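Local atomic coordinates of glucoamylase (Thermoanaerobacterium thermosaccharolyticum, PDB entry 1LF6), a protein that hydrolyses terminal alpha-1,4-linked glucose residues one after another from the non-reducing ends of starch-like chains, releasing beta-D-glucose. Residues Tyr502-Gly507 against Lys529-Pro534. Sequence-based numbering, arbitrary orientation.
Sequences YIRIAG and KEIVDP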
# COMPACT_ATOMS: atom_id res chain seq x y z
N TYR A 502 27.20 -15.11 3.39
CA TYR A 502 26.07 -15.70 2.70
C TYR A 502 25.85 -14.81 1.49
O TYR A 502 25.93 -13.58 1.59
CB TYR A 502 24.79 -15.66 3.55
CG TYR A 502 24.76 -16.64 4.71
CD1 TYR A 502 24.91 -16.21 6.02
CD2 TYR A 502 24.58 -18.01 4.48
CE1 TYR A 502 24.90 -17.12 7.09
CE2 TYR A 502 24.57 -18.92 5.53
CZ TYR A 502 24.73 -18.47 6.83
OH TYR A 502 24.76 -19.38 7.87
N ILE A 503 25.58 -15.41 0.33
CA ILE A 503 25.33 -14.61 -0.85
C ILE A 503 23.82 -14.47 -1.02
O ILE A 503 23.06 -15.12 -0.30
CB ILE A 503 25.95 -15.25 -2.12
CG1 ILE A 503 25.31 -16.62 -2.42
CG2 ILE A 503 27.45 -15.39 -1.92
CD1 ILE A 503 25.94 -17.35 -3.63
N ARG A 504 23.38 -13.63 -1.94
CA ARG A 504 21.96 -13.44 -2.16
C ARG A 504 21.30 -14.75 -2.58
O ARG A 504 20.28 -15.16 -2.01
CB ARG A 504 21.70 -12.40 -3.25
CG ARG A 504 20.22 -12.21 -3.54
CD ARG A 504 19.95 -11.24 -4.66
NE ARG A 504 18.53 -11.22 -5.02
CZ ARG A 504 18.04 -10.67 -6.13
NH1 ARG A 504 16.73 -10.71 -6.36
NH2 ARG A 504 18.85 -10.09 -7.00
N ILE A 505 21.88 -15.41 -3.57
CA ILE A 505 21.31 -16.66 -4.04
C ILE A 505 22.32 -17.44 -4.90
O ILE A 505 23.04 -16.86 -5.71
CB ILE A 505 20.00 -16.38 -4.82
CG1 ILE A 505 19.23 -17.68 -5.06
CG2 ILE A 505 20.30 -15.65 -6.12
CD1 ILE A 505 17.76 -17.46 -5.38
N ALA A 506 22.38 -18.74 -4.66
CA ALA A 506 23.28 -19.63 -5.38
C ALA A 506 22.52 -20.35 -6.49
O ALA A 506 21.39 -20.79 -6.29
CB ALA A 506 23.88 -20.65 -4.42
N GLY A 507 23.13 -20.46 -7.67
CA GLY A 507 22.48 -21.12 -8.79
C GLY A 507 22.75 -22.61 -8.85
O GLY A 507 21.95 -23.38 -9.38
N LYS A 529 28.61 -14.68 -6.48
CA LYS A 529 29.39 -14.30 -5.30
C LYS A 529 29.59 -12.79 -5.11
O LYS A 529 30.04 -12.35 -4.06
CB LYS A 529 30.75 -15.01 -5.33
CG LYS A 529 30.64 -16.52 -5.22
CD LYS A 529 31.98 -17.19 -5.44
CE LYS A 529 32.42 -17.07 -6.89
NZ LYS A 529 33.74 -17.69 -7.09
N GLU A 530 29.24 -12.00 -6.13
CA GLU A 530 29.37 -10.55 -6.04
C GLU A 530 28.12 -9.93 -5.42
O GLU A 530 28.11 -8.75 -5.06
CB GLU A 530 29.52 -9.92 -7.43
CG GLU A 530 30.73 -10.33 -8.26
CD GLU A 530 30.74 -9.62 -9.60
OE1 GLU A 530 30.84 -8.38 -9.62
OE2 GLU A 530 30.65 -10.30 -10.65
N ILE A 531 27.05 -10.71 -5.31
CA ILE A 531 25.78 -10.19 -4.81
C ILE A 531 25.38 -10.59 -3.40
O ILE A 531 25.20 -11.77 -3.11
CB ILE A 531 24.63 -10.61 -5.75
CG1 ILE A 531 25.06 -10.40 -7.22
CG2 ILE A 531 23.38 -9.82 -5.43
CD1 ILE A 531 25.39 -8.96 -7.60
N VAL A 532 25.23 -9.59 -2.52
CA VAL A 532 24.79 -9.84 -1.15
C VAL A 532 23.42 -9.20 -0.97
O VAL A 532 23.06 -8.27 -1.69
CB VAL A 532 25.80 -9.30 -0.09
CG1 VAL A 532 27.09 -10.10 -0.18
CG2 VAL A 532 26.06 -7.81 -0.29
N ASP A 533 22.65 -9.70 -0.01
CA ASP A 533 21.28 -9.25 0.23
C ASP A 533 20.99 -9.33 1.74
O ASP A 533 21.19 -10.37 2.36
CB ASP A 533 20.36 -10.19 -0.56
CG ASP A 533 18.90 -9.80 -0.50
OD1 ASP A 533 18.43 -9.35 0.57
OD2 ASP A 533 18.21 -9.96 -1.53
N PRO A 534 20.51 -8.23 2.34
CA PRO A 534 20.21 -8.25 3.78
C PRO A 534 19.14 -9.26 4.20
O PRO A 534 18.95 -9.51 5.38
CB PRO A 534 19.80 -6.81 4.07
CG PRO A 534 19.27 -6.34 2.77
CD PRO A 534 20.23 -6.90 1.77
O HOH W 1 23.68 -11.70 1.72
O HOH W 2 21.36 -13.44 1.15
O HOH W 3 16.89 -12.11 -2.83
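Asp533 OD2 is gripped by several groups next to Arg504. Water 3 donates to Asp533 OD2 at 2.8 Å, and the indole NE1 of Trp437 also hydrogen-bonds to it; OD1 is held by Ser535 OG. The same water accepts from Arg504 NE at 2.9 Å, lying at the guanidinium edge and in its plane. The direct salt bridge, Arg504 NE to Asp533 OD2, is long at 3.7 Å. The oxygen stands well out of the guanidinium plane, so this pairing is one of charge alone.

Arg504 CG lies anti to the backbone N (chi1 178°), and the chain runs extended to NE. This lays its methylenes along Ile531 and Asp533. Arg504 CG meets Asp533 CB at 3.6 Å, while Ile531 CG2 lies alongside, 3.8 Å from both CB and CD of Arg504.

The backbones join at one direct bond, Arg504 N to Ile531 O, 2.9 Å and fairly straight at 162°. Water 1 adds a second link: it accepts from Asp533 N at 2.8 Å and can donate to Tyr502 O.

Arg504 NH1 makes salt bridges to Glu439 and to Glu435, the probable catalytic proton acceptor. With alanine in place of Arg504, Glu435 and Glu439 would probably lose this positive partner, and a gap open beside Asp533 and the outer part of Ile531.

Both segments belong to the glycoside hydrolase family 15 part, the (alpha/alpha) barrel. NE bonded to a water that bonds Asp533, and NH1 spent on two acids, are consistent with positioning the buried guanidinium beside the active site.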